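Local atomic coordinates of rieske iron-sulfur protein soxF (Sulfolobus acidocaldarius, PDB entry 1JM1), a protein that probably carries electrons in an archaeal respiratory chain, using a Rieske-type [2Fe-2S] cluster bound in its soluble domain. Residues A[28-33]-A[199-204]; A[34-39]-A[193-198]; A[50-55]-A[113-118]; A[99-104]-A[122-127]. All blocks are in the same frame, centred on the assembly; numbering follows the deposited sequence. Where two conformers were deposited one is given.

Contact 1. Residues A[28-33]-A[199-204]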
loop_
_atom_site.group_PDB
_atom_site.type_symbol
_atom_site.label_atom_id
_atom_site.label_comp_id
_atom_site.label_asym_id
_atom_site.label_seq_id
_atom_site.Cartn_x
_atom_site.Cartn_y
_atom_site.Cartn_z
ATOM N N SER A 28 0.576 20.121 4.320
ATOM C CA SER A 28 -0.279 19.533 5.356
ATOM C C SER A 28 0.469 18.609 6.277
ATOM O O SER A 28 0.011 18.203 7.322
ATOM C CB SER A 28 -1.436 18.761 4.674
ATOM O OG SER A 28 -0.969 17.541 4.149
ATOM N N GLY A 29 1.665 18.153 5.873
ATOM C CA GLY A 29 2.388 17.172 6.631
ATOM C C GLY A 29 1.885 15.753 6.376
ATOM O O GLY A 29 2.452 14.833 7.032
ATOM N N CYS A 30 0.961 15.535 5.521
ATOM C CA CYS A 30 0.344 14.216 5.340
ATOM C C CYS A 30 1.118 13.420 4.299
ATOM O O CYS A 30 1.174 13.820 3.168
ATOM C CB CYS A 30 -1.107 14.412 4.953
ATOM S SG CYS A 30 -1.984 12.872 4.745
ATOM N N ALA A 31 1.746 12.286 4.755
ATOM C CA ALA A 31 2.601 11.465 3.886
ATOM C C ALA A 31 1.907 10.296 3.287
ATOM O O ALA A 31 2.587 9.414 2.703
ATOM C CB ALA A 31 3.801 10.975 4.703
ATOM N N VAL A 32 0.576 10.214 3.388
ATOM C CA VAL A 32 -0.236 9.108 2.876
ATOM C C VAL A 32 -1.176 9.669 1.832
ATOM O O VAL A 32 -1.761 10.739 2.015
ATOM C CB VAL A 32 -1.074 8.505 4.086
ATOM C CG1 VAL A 32 -1.997 7.480 3.688
ATOM C CG2 VAL A 32 -0.048 7.951 5.131
ATOM N N TYR A 33 -1.362 8.923 0.710
ATOM C CA TYR A 33 -2.141 9.397 -0.413
ATOM C C TYR A 33 -2.982 8.246 -0.914
ATOM O O TYR A 33 -2.452 7.260 -1.464
ATOM C CB TYR A 33 -1.233 9.944 -1.495
ATOM C CG TYR A 33 -1.834 10.695 -2.604
ATOM C CD1 TYR A 33 -1.902 12.086 -2.587
ATOM C CD2 TYR A 33 -2.419 10.035 -3.708
ATOM C CE1 TYR A 33 -2.479 12.803 -3.616
ATOM C CE2 TYR A 33 -2.970 10.784 -4.745
ATOM C CZ TYR A 33 -2.991 12.154 -4.652
ATOM O OH TYR A 33 -3.486 12.928 -5.721
ATOM N N PRO A 199 -5.712 15.667 1.229
ATOM C CA PRO A 199 -5.093 15.015 2.341
ATOM C C PRO A 199 -6.112 14.559 3.367
ATOM O O PRO A 199 -7.066 15.275 3.593
ATOM C CB PRO A 199 -4.103 16.030 2.959
ATOM C CG PRO A 199 -4.811 17.331 2.649
ATOM C CD PRO A 199 -5.528 17.154 1.319
ATOM N N SER A 200 -5.858 13.429 4.002
ATOM C CA SER A 200 -6.758 12.838 4.963
ATOM C C SER A 200 -6.176 12.712 6.356
ATOM O O SER A 200 -6.884 12.260 7.276
ATOM C CB SER A 200 -7.085 11.409 4.428
ATOM O OG SER A 200 -5.858 10.617 4.476
ATOM N N CYS A 201 -4.906 12.976 6.566
ATOM C CA CYS A 201 -4.261 12.616 7.845
ATOM C C CYS A 201 -4.828 13.417 8.990
ATOM O O CYS A 201 -5.208 14.608 8.867
ATOM C CB CYS A 201 -2.770 12.872 7.791
ATOM S SG CYS A 201 -1.808 11.854 6.673
ATOM N N SER A 202 -4.822 12.780 10.120
ATOM C CA SER A 202 -5.182 13.413 11.392
ATOM C C SER A 202 -4.230 12.819 12.434
ATOM O O SER A 202 -3.655 11.752 12.240
ATOM C CB SER A 202 -6.614 13.203 11.784
ATOM O OG SER A 202 -6.849 11.769 11.964
ATOM N N ASN A 203 -3.999 13.531 13.530
ATOM C CA ASN A 203 -3.222 12.988 14.629
ATOM C C ASN A 203 -4.108 12.206 15.605
ATOM O O ASN A 203 -5.153 12.746 16.089
ATOM C CB ASN A 203 -2.503 14.099 15.411
ATOM C CG ASN A 203 -1.323 14.555 14.553
ATOM O OD1 ASN A 203 -0.578 13.788 13.992
ATOM N ND2 ASN A 203 -1.213 15.879 14.449
ATOM N N GLY A 204 -3.764 10.956 15.904
ATOM C CA GLY A 204 -4.693 10.186 16.741
ATOM C C GLY A 204 -4.073 9.525 17.932
ATOM O O GLY A 204 -2.891 9.807 18.178
ATOM O OXT GLY A 204 -4.742 8.695 18.655
HETATM O O HOH W 1 -4.407 11.512 2.391
#

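Contact 2. Residues A[34-39]-A[193-198]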
loop_
_atom_site.group_PDB
_atom_site.type_symbol
_atom_site.label_atom_id
_atom_site.label_comp_id
_atom_site.label_asym_id
_atom_site.label_seq_id
_atom_site.Cartn_x
_atom_site.Cartn_y
_atom_site.Cartn_z
ATOM N N PHE A 34 -4.301 8.319 -0.752
ATOM C CA PHE A 34 -5.190 7.214 -1.066
ATOM C C PHE A 34 -5.559 7.192 -2.528
ATOM O O PHE A 34 -5.655 8.251 -3.170
ATOM C CB PHE A 34 -6.467 7.263 -0.217
ATOM C CG PHE A 34 -6.186 6.945 1.248
ATOM C CD1 PHE A 34 -5.924 7.980 2.127
ATOM C CD2 PHE A 34 -6.186 5.642 1.684
ATOM C CE1 PHE A 34 -5.675 7.661 3.459
ATOM C CE2 PHE A 34 -5.931 5.327 3.022
ATOM C CZ PHE A 34 -5.682 6.336 3.908
ATOM N N PHE A 35 -5.811 5.985 -3.025
ATOM C CA PHE A 35 -6.257 5.757 -4.395
ATOM C C PHE A 35 -6.940 4.384 -4.428
ATOM O O PHE A 35 -6.986 3.700 -3.385
ATOM C CB PHE A 35 -5.080 5.851 -5.402
ATOM C CG PHE A 35 -4.009 4.832 -5.250
ATOM C CD1 PHE A 35 -3.921 3.729 -6.086
ATOM C CD2 PHE A 35 -3.025 4.955 -4.271
ATOM C CE1 PHE A 35 -2.888 2.826 -6.003
ATOM C CE2 PHE A 35 -1.985 4.039 -4.174
ATOM C CZ PHE A 35 -1.907 2.978 -5.030
ATOM N N ALA A 36 -7.469 3.994 -5.553
ATOM C CA ALA A 36 -8.034 2.654 -5.746
ATOM C C ALA A 36 -7.316 1.992 -6.894
ATOM O O ALA A 36 -6.995 2.651 -7.899
ATOM C CB ALA A 36 -9.518 2.701 -6.060
ATOM N N TYR A 37 -7.046 0.690 -6.766
ATOM C CA TYR A 37 -6.301 -0.016 -7.800
ATOM C C TYR A 37 -6.311 -1.514 -7.518
ATOM O O TYR A 37 -6.147 -1.898 -6.360
ATOM C CB TYR A 37 -4.808 0.411 -7.766
ATOM C CG TYR A 37 -3.952 -0.286 -8.801
ATOM C CD1 TYR A 37 -3.933 0.128 -10.127
ATOM C CD2 TYR A 37 -3.181 -1.401 -8.437
ATOM C CE1 TYR A 37 -3.175 -0.539 -11.070
ATOM C CE2 TYR A 37 -2.435 -2.065 -9.395
ATOM C CZ TYR A 37 -2.442 -1.618 -10.721
ATOM O OH TYR A 37 -1.681 -2.325 -11.618
ATOM N N PRO A 38 -6.375 -2.360 -8.558
ATOM C CA PRO A 38 -6.632 -2.032 -9.961
ATOM C C PRO A 38 -8.047 -1.704 -10.310
ATOM O O PRO A 38 -8.281 -1.250 -11.434
ATOM C CB PRO A 38 -6.118 -3.287 -10.704
ATOM C CG PRO A 38 -6.396 -4.408 -9.696
ATOM C CD PRO A 38 -6.057 -3.805 -8.380
ATOM N N LEU A 39 -9.017 -1.951 -9.413
ATOM C CA LEU A 39 -10.390 -1.647 -9.599
ATOM C C LEU A 39 -10.834 -0.551 -8.687
ATOM O O LEU A 39 -10.266 -0.336 -7.606
ATOM C CB LEU A 39 -11.286 -2.888 -9.369
ATOM C CG LEU A 39 -10.907 -4.159 -10.164
ATOM C CD1 LEU A 39 -11.900 -5.236 -9.751
ATOM C CD2 LEU A 39 -10.807 -3.972 -11.649
ATOM N N TYR A 193 -15.711 -0.449 -0.090
ATOM C CA TYR A 193 -14.837 0.480 0.591
ATOM C C TYR A 193 -14.737 1.790 -0.215
ATOM O O TYR A 193 -14.594 1.738 -1.495
ATOM C CB TYR A 193 -13.409 -0.061 0.704
ATOM C CG TYR A 193 -13.313 -1.440 1.312
ATOM C CD1 TYR A 193 -13.195 -2.551 0.506
ATOM C CD2 TYR A 193 -13.347 -1.620 2.669
ATOM C CE1 TYR A 193 -13.090 -3.815 1.052
ATOM C CE2 TYR A 193 -13.235 -2.903 3.259
ATOM C CZ TYR A 193 -13.120 -3.982 2.445
ATOM O OH TYR A 193 -13.039 -5.276 2.903
ATOM N N SER A 194 -14.822 2.803 0.516
ATOM C CA SER A 194 -14.466 4.163 -0.052
ATOM C C SER A 194 -12.956 4.519 0.085
ATOM O O SER A 194 -12.205 4.028 0.804
ATOM C CB SER A 194 -15.319 5.261 0.501
ATOM O OG SER A 194 -15.446 5.039 1.887
ATOM N N VAL A 195 -12.589 5.499 -0.645
ATOM C CA VAL A 195 -11.262 6.032 -0.839
ATOM C C VAL A 195 -11.304 7.392 -0.152
ATOM O O VAL A 195 -12.056 8.296 -0.558
ATOM C CB VAL A 195 -10.859 6.211 -2.312
ATOM C CG1 VAL A 195 -9.476 6.833 -2.450
ATOM C CG2 VAL A 195 -10.857 4.814 -3.027
ATOM N N PRO A 196 -10.539 7.569 0.923
ATOM C CA PRO A 196 -10.476 8.904 1.598
ATOM C C PRO A 196 -10.014 10.030 0.689
ATOM O O PRO A 196 -9.208 9.758 -0.234
ATOM C CB PRO A 196 -9.416 8.683 2.694
ATOM C CG PRO A 196 -9.591 7.186 2.936
ATOM C CD PRO A 196 -9.778 6.514 1.588
ATOM N N ASN A 197 -10.555 11.225 0.919
ATOM C CA ASN A 197 -10.044 12.409 0.183
ATOM C C ASN A 197 -8.646 12.765 0.690
ATOM O O ASN A 197 -8.294 12.638 1.821
ATOM C CB ASN A 197 -10.987 13.614 0.332
ATOM C CG ASN A 197 -12.372 13.407 -0.319
ATOM O OD1 ASN A 197 -12.535 12.796 -1.379
ATOM N ND2 ASN A 197 -13.341 13.992 0.384
ATOM N N ASN A 198 -7.798 13.201 -0.219
ATOM C CA ASN A 198 -6.442 13.602 0.110
ATOM C C ASN A 198 -6.377 15.113 0.232
ATOM O O ASN A 198 -6.908 15.788 -0.669
ATOM C CB ASN A 198 -5.461 13.130 -0.967
ATOM C CG ASN A 198 -5.446 11.614 -1.113
ATOM O OD1 ASN A 198 -5.263 10.905 -0.105
ATOM N ND2 ASN A 198 -5.618 11.136 -2.307
#

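Contact 3. Residues A[50-55]-A[113-118]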
loop_
_atom_site.group_PDB
_atom_site.type_symbol
_atom_site.label_atom_id
_atom_site.label_comp_id
_atom_site.label_asym_id
_atom_site.label_seq_id
_atom_site.Cartn_x
_atom_site.Cartn_y
_atom_site.Cartn_z
ATOM N N GLN A 50 10.107 8.024 4.012
ATOM C CA GLN A 50 11.066 8.968 4.618
ATOM C C GLN A 50 10.338 10.118 5.269
ATOM O O GLN A 50 10.693 10.521 6.385
ATOM C CB GLN A 50 12.063 9.415 3.526
ATOM C CG GLN A 50 13.070 10.451 4.081
ATOM C CD GLN A 50 14.156 10.734 3.020
ATOM O OE1 GLN A 50 15.271 10.705 3.446
ATOM N NE2 GLN A 50 13.818 11.111 1.853
ATOM N N ALA A 51 9.315 10.693 4.608
ATOM C CA ALA A 51 8.548 11.714 5.270
ATOM C C ALA A 51 7.899 11.186 6.544
ATOM O O ALA A 51 7.853 11.872 7.571
ATOM C CB ALA A 51 7.499 12.285 4.296
ATOM N N LEU A 52 7.442 9.957 6.507
ATOM C CA LEU A 52 6.757 9.368 7.648
ATOM C C LEU A 52 7.717 9.145 8.844
ATOM O O LEU A 52 7.389 9.490 9.965
ATOM C CB LEU A 52 6.080 8.073 7.235
ATOM C CG LEU A 52 5.237 7.427 8.331
ATOM C CD1 LEU A 52 3.933 8.190 8.511
ATOM C CD2 LEU A 52 4.984 5.946 7.978
ATOM N N THR A 53 8.836 8.465 8.568
ATOM C CA THR A 53 9.713 7.943 9.609
ATOM C C THR A 53 10.923 8.820 9.889
ATOM O O THR A 53 11.591 8.603 10.930
ATOM C CB THR A 53 10.255 6.529 9.271
ATOM O OG1 THR A 53 11.174 6.617 8.191
ATOM C CG2 THR A 53 9.159 5.534 8.947
ATOM N N GLY A 54 11.289 9.674 9.014
ATOM C CA GLY A 54 12.550 10.398 9.098
ATOM C C GLY A 54 13.730 9.594 8.605
ATOM O O GLY A 54 14.813 10.184 8.509
ATOM N N GLN A 55 13.627 8.414 8.181
ATOM C CA GLN A 55 14.637 7.485 7.704
ATOM C C GLN A 55 14.597 7.354 6.191
ATOM O O GLN A 55 13.524 7.332 5.598
ATOM C CB GLN A 55 14.485 6.110 8.309
ATOM C CG GLN A 55 14.559 6.044 9.800
ATOM C CD GLN A 55 14.410 4.644 10.355
ATOM O OE1 GLN A 55 13.663 4.410 11.314
ATOM N NE2 GLN A 55 15.059 3.652 9.773
ATOM N N PRO A 113 -4.435 1.880 17.219
ATOM C CA PRO A 113 -4.796 1.689 15.790
ATOM C C PRO A 113 -4.485 2.904 15.004
ATOM O O PRO A 113 -4.670 4.048 15.457
ATOM C CB PRO A 113 -6.287 1.393 15.883
ATOM C CG PRO A 113 -6.474 0.750 17.206
ATOM C CD PRO A 113 -5.569 1.610 18.123
ATOM N N GLY A 114 -4.036 2.719 13.792
ATOM C CA GLY A 114 -3.525 3.803 12.942
ATOM C C GLY A 114 -2.102 3.496 12.500
ATOM O O GLY A 114 -1.586 2.376 12.632
ATOM N N LEU A 115 -1.464 4.514 11.958
ATOM C CA LEU A 115 -0.131 4.415 11.401
ATOM C C LEU A 115 0.842 5.051 12.389
ATOM O O LEU A 115 0.847 6.272 12.600
ATOM C CB LEU A 115 -0.088 5.087 10.035
ATOM C CG LEU A 115 1.280 5.048 9.303
ATOM C CD1 LEU A 115 1.812 3.642 9.175
ATOM C CD2 LEU A 115 1.155 5.711 7.968
ATOM N N TYR A 116 1.644 4.215 13.018
ATOM C CA TYR A 116 2.685 4.632 13.983
ATOM C C TYR A 116 3.842 5.139 13.142
ATOM O O TYR A 116 4.601 4.350 12.583
ATOM C CB TYR A 116 3.062 3.452 14.882
ATOM C CG TYR A 116 4.213 3.731 15.800
ATOM C CD1 TYR A 116 5.314 2.922 15.829
ATOM C CD2 TYR A 116 4.193 4.884 16.653
ATOM C CE1 TYR A 116 6.389 3.145 16.679
ATOM C CE2 TYR A 116 5.283 5.106 17.486
ATOM C CZ TYR A 116 6.376 4.269 17.488
ATOM O OH TYR A 116 7.409 4.503 18.343
ATOM N N ALA A 117 3.973 6.442 13.044
ATOM C CA ALA A 117 4.885 7.024 12.058
ATOM C C ALA A 117 6.323 6.653 12.310
ATOM O O ALA A 117 7.069 6.297 11.399
ATOM C CB ALA A 117 4.715 8.555 12.073
ATOM N N LYS A 118 6.742 6.716 13.601
ATOM C CA LYS A 118 8.169 6.490 13.872
ATOM C C LYS A 118 8.567 5.098 13.438
ATOM O O LYS A 118 9.717 4.876 12.999
ATOM C CB LYS A 118 8.449 6.658 15.352
ATOM C CG LYS A 118 9.876 6.502 15.755
ATOM C CD LYS A 118 10.069 6.869 17.275
ATOM C CE LYS A 118 11.352 6.308 17.853
ATOM N NZ LYS A 118 11.454 5.943 19.310
HETATM O O HOH W 2 11.885 6.449 12.597
#

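Contact 4. Residues A[99-104]-A[122-127]. With FES (Fe2/s2 (inorganic) cluster), chain C.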
loop_
_atom_site.group_PDB
_atom_site.type_symbol
_atom_site.label_atom_id
_atom_site.label_comp_id
_atom_site.label_asym_id
_atom_site.label_seq_id
_atom_site.Cartn_x
_atom_site.Cartn_y
_atom_site.Cartn_z
ATOM N N CYS A 99 -11.160 -5.512 7.465
ATOM C CA CYS A 99 -11.361 -4.122 7.831
ATOM C C CYS A 99 -10.496 -3.204 6.991
ATOM O O CYS A 99 -9.408 -3.574 6.564
ATOM C CB CYS A 99 -11.044 -3.913 9.328
ATOM S SG CYS A 99 -12.441 -4.536 10.323
ATOM N N GLN A 100 -10.977 -1.996 6.772
ATOM C CA GLN A 100 -10.198 -0.977 6.094
ATOM C C GLN A 100 -9.233 -0.362 7.084
ATOM O O GLN A 100 -9.593 -0.013 8.209
ATOM C CB GLN A 100 -11.134 0.057 5.463
ATOM C CG GLN A 100 -10.407 1.026 4.592
ATOM C CD GLN A 100 -11.286 1.836 3.684
ATOM O OE1 GLN A 100 -12.518 1.768 3.728
ATOM N NE2 GLN A 100 -10.677 2.589 2.791
ATOM N N LEU A 101 -7.981 -0.212 6.685
ATOM C CA LEU A 101 -6.923 0.173 7.604
ATOM C C LEU A 101 -6.821 1.691 7.705
ATOM O O LEU A 101 -6.738 2.393 6.679
ATOM C CB LEU A 101 -5.591 -0.413 7.125
ATOM C CG LEU A 101 -5.518 -1.927 7.193
ATOM C CD1 LEU A 101 -4.347 -2.445 6.354
ATOM C CD2 LEU A 101 -5.416 -2.455 8.616
ATOM N N PRO A 102 -6.762 2.224 8.922
ATOM C CA PRO A 102 -6.739 3.699 9.108
ATOM C C PRO A 102 -5.334 4.276 8.993
ATOM O O PRO A 102 -4.762 4.822 9.936
ATOM C CB PRO A 102 -7.343 3.884 10.527
ATOM C CG PRO A 102 -6.885 2.634 11.248
ATOM C CD PRO A 102 -6.957 1.511 10.206
ATOM N N ALA A 103 -4.768 4.154 7.781
ATOM C CA ALA A 103 -3.434 4.654 7.534
ATOM C C ALA A 103 -3.334 6.165 7.636
ATOM O O ALA A 103 -2.243 6.698 7.772
ATOM C CB ALA A 103 -2.960 4.202 6.155
ATOM N N GLN A 104 -4.478 6.842 7.596
ATOM C CA GLN A 104 -4.512 8.306 7.720
ATOM C C GLN A 104 -4.451 8.800 9.163
ATOM O O GLN A 104 -4.269 9.970 9.387
ATOM C CB GLN A 104 -5.797 8.904 7.056
ATOM C CG GLN A 104 -7.122 8.569 7.739
ATOM C CD GLN A 104 -7.731 7.278 7.565
ATOM O OE1 GLN A 104 -7.203 6.314 7.083
ATOM N NE2 GLN A 104 -8.934 7.047 8.146
ATOM N N LEU A 122 1.468 -0.220 10.782
ATOM C CA LEU A 122 0.064 0.032 10.523
ATOM C C LEU A 122 -0.788 -0.969 11.332
ATOM O O LEU A 122 -0.702 -2.194 11.088
ATOM C CB LEU A 122 -0.214 -0.068 9.047
ATOM C CG LEU A 122 -1.647 0.191 8.589
ATOM C CD1 LEU A 122 -2.214 1.512 9.128
ATOM C CD2 LEU A 122 -1.694 0.181 7.053
ATOM N N HIS A 123 -1.538 -0.463 12.299
ATOM C CA HIS A 123 -2.258 -1.251 13.295
ATOM C C HIS A 123 -3.766 -1.207 12.994
ATOM O O HIS A 123 -4.377 -0.119 12.999
ATOM C CB HIS A 123 -1.902 -0.654 14.677
ATOM C CG HIS A 123 -2.519 -1.298 15.857
ATOM N ND1 HIS A 123 -1.885 -1.173 17.086
ATOM C CD2 HIS A 123 -3.635 -2.016 16.081
ATOM C CE1 HIS A 123 -2.652 -1.789 17.958
ATOM N NE2 HIS A 123 -3.740 -2.329 17.423
ATOM N N CYS A 124 -4.347 -2.365 12.763
ATOM C CA CYS A 124 -5.754 -2.485 12.427
ATOM C C CYS A 124 -6.607 -2.404 13.673
ATOM O O CYS A 124 -6.363 -3.113 14.665
ATOM C CB CYS A 124 -6.007 -3.854 11.765
ATOM S SG CYS A 124 -7.756 -3.984 11.216
ATOM N N PRO A 125 -7.672 -1.578 13.682
ATOM C CA PRO A 125 -8.519 -1.463 14.882
ATOM C C PRO A 125 -9.364 -2.688 15.131
ATOM O O PRO A 125 -9.855 -2.832 16.277
ATOM C CB PRO A 125 -9.410 -0.258 14.538
ATOM C CG PRO A 125 -9.495 -0.277 13.030
ATOM C CD PRO A 125 -8.091 -0.703 12.586
ATOM N N CYS A 126 -9.645 -3.531 14.166
ATOM C CA CYS A 126 -10.641 -4.568 14.398
ATOM C C CYS A 126 -10.140 -5.655 15.328
ATOM O O CYS A 126 -10.806 -5.974 16.306
ATOM C CB CYS A 126 -11.151 -5.112 13.056
ATOM S SG CYS A 126 -12.076 -3.797 12.192
ATOM N N HIS A 127 -8.946 -6.214 15.059
ATOM C CA HIS A 127 -8.395 -7.290 15.903
ATOM C C HIS A 127 -6.909 -7.077 16.182
ATOM O O HIS A 127 -6.268 -7.974 16.719
ATOM C CB HIS A 127 -8.674 -8.726 15.418
ATOM C CG HIS A 127 -10.061 -8.891 14.876
ATOM N ND1 HIS A 127 -10.321 -8.630 13.532
ATOM C CD2 HIS A 127 -11.207 -9.184 15.488
ATOM C CE1 HIS A 127 -11.621 -8.794 13.394
ATOM N NE2 HIS A 127 -12.188 -9.128 14.536
HETATM FE FE1 FES C . -7.746 -6.264 10.729
HETATM FE FE2 FES C . -8.911 -8.353 12.023
HETATM S S1 FES C . -6.981 -7.322 12.583
HETATM S S2 FES C . -9.731 -7.232 10.243
#

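Contact 1. Residues A[28-33]-A[199-204]
Cys30 and Cys201 are covalently joined, and their CA atoms, 5.5 Å apart, form the nearest backbone pair between the two segments. Followed outward, Cys30 CB lies 3.6 Å from Cys201 CB and also touches Pro199 CB at 3.9 Å. The sulfur stands anti to the backbone N of Cys30 (chi1 -179°), which carries it across to the tail, where Cys30 SG bonds to Cys201 SG at 2.2 Å. The positive twist of this disulfide (chi3 67°) makes it right-handed. Beyond it, Cys201 SG rests 4.3 Å from Val32 CB, against a side chain that also packs on Phe45 of strand 43-48. Pro199, which follows a cis peptide bond, is flanked by Ser28 as well, with Ser28 OG 3.7 Å from Pro199 CB. That hydroxyl hydrogen-bonds to Gln24 O and accepts from Cys30 N at 3.1 Å, an ST turn at the end of helix 18-28. A water adds a polar bridge, accepting from Ser200 OG at 2.7 Å and donating to Val32 O. The arrangement is a disulfide cross-link between sheets: it ties the C-terminal tail, which ends in edge strand 202-203 of the mixed sheet, to the approach of edge strand 32-36 in the antiparallel one.

Contact 2. Residues A[34-39]-A[193-198]
The backbones of Phe34 and Phe35 run past Pro196 and Val195 in a roughly antiparallel sense, 145° between their end-to-end directions. The CA atoms of Phe34 and Pro196 are 6.2 Å apart, and the segment 193-198 has no regular strand, so the pairing is not a beta ladder. Instead the amide of Asn198 grips both polar backbone atoms of Phe34. Phe34 N donates to Asn198 OD1 at 2.8 Å in a nearly straight bond, although the N-H comes in somewhat tilted from the carbonyl plane. Asn198 ND2 returns a bond of 3.0 Å to Phe34 O, meeting a lone pair in the carbonyl plane. In this way a side-chain amide takes the place of an adjoining strand on the outer edge of strand 32-36, whose other edge pairs with strand 43-48 through Phe35 and Cys44. The Phe34 ring, set beside its own backbone N (chi1 -70°), is nearly coplanar with that amide and has Asn198 OD1 at its edge. Pro196 covers one face in a CH-pi contact: its CG stands 3.7 Å from the Phe34 ring centroid, 7° off the normal. Val195 spreads its two methyls along the strand, with Val195 CG1 3.8 Å from Phe34 CB and Val195 CG2 3.9 Å from Ala36 CB. Phe45 and Gln104 also touch the Phe34 side chain, which lies about 12 Å from that of the cluster ligand Cys94.

Contact 3. Residues A[50-55]-A[113-118]
Leu52 and Leu115 reach toward each other tip to tip, with Leu52 CD1 3.8 Å from Leu115 CD2. The same Leu52 CD1 lies 3.7 Å from Ala117 CB, so one methyl serves two partners, and Leu52 CD2 meets Leu115 CD2 as well. With chi1 at -175°, Leu52 CG lies opposite its backbone N and beside the carbonyl carbon, extending the side chain from the helix toward the strand. Replacing Leu52 with an alanine would probably open a gap between helix and strand, the Leu52 methyls being lost from beside Leu115 CD2 and Ala117 CB. Next to this apolar patch, Thr53 meets backbone: its CG2 is 3.3 Å from Ala117 O, and Thr53 CA makes a CA-H...O contact of 3.6 Å with the same oxygen. A water lies between two carbonyls, 2.7 Å from Thr53 O and likewise 2.7 Å from Lys118 O. Behind the first shell, the end of the helix fixes Thr53. Its OG1 accepts from Gln55 N at 3.0 Å, an ST turn, and is also hydrogen-bonded to Leu49 O. Gly54 leaves helical geometry with a positive phi (81°), while its N still hydrogen-bonds to Gln50 O. The strand side is positioned by the mixed sheet: Leu115 hydrogen-bonds through its backbone to Val105 and Val107, and its side chain touches Ile106. Helix 49-53 thus packs its C-terminal end against the end of strand 114-116, which lies between strands 105-107 and 121-123.

Contact 4. Residues A[99-104]-A[122-127]
Leu101 and Cys124 meet more closely than ordinary van der Waals packing, Leu101 CD2 lying 3.5 Å from Cys124 CB. The CD atoms of Pro102 and Pro125 press together just as firmly, 3.4 Å apart, although Pro125 is exposed. Pro102 sits at the centre of an inverse gamma turn, closed by a weak bond from Ala103 N to Leu101 O. A glycine in place of Pro102 would probably leave the Pro125 ring without its neighbour and let this tight turn flex. Farther from the cluster, the buried Leu122 packs at ordinary distance, its CD2 3.8 Å from Leu101 CD1 and its CD1 3.7 Å from Ala103 CA. The solvent side is the other end, where a disulfide joins the partly exposed Cys99 and Cys126, and His127 is exposed beside the cluster. Cys124 SG binds the iron FE1 at 2.3 Å, sharing it with Cys94, and also accepts a hydrogen bond from Cys126 N at 3.5 Å. His127 ND1 binds the iron FE2 at 2.1 Å, together with His96, whose ring meets that of His127 at about 80°. Segment 122-127 holds most of one cluster-binding loop of the Rieske domain, and segment 99-104 leads away from the other, beginning at Cys99. Two cysteines on one iron and two histidines on the other make the site asymmetric; as in other Rieske proteins, this is consistent with a raised reduction potential and with the added electron residing mainly on the histidine-bound iron.

How the contacts relate
Contacts 1, 2 and 4 are partly buried, whereas contact 3 lies at the surface. Strand 32-36 serves both contacts 1 and 2; in the former the tail is held covalently by Cys30, just before the strand, in the latter by an amide that pairs with the strand edge. Contacts 1, 3 and 4 all reach the mixed sheet, where strands 114-116 and 121-123 are neighbours, and Gly114 O probably bonds to His123 N. Disulfides occur in contacts 1 and 4, but only the latter lies beside the metal cluster. Contact 3 relies on methyl packing and a water. Along the chain, contacts 2, 3 and 4 all nest inside the loop closed by contact 1.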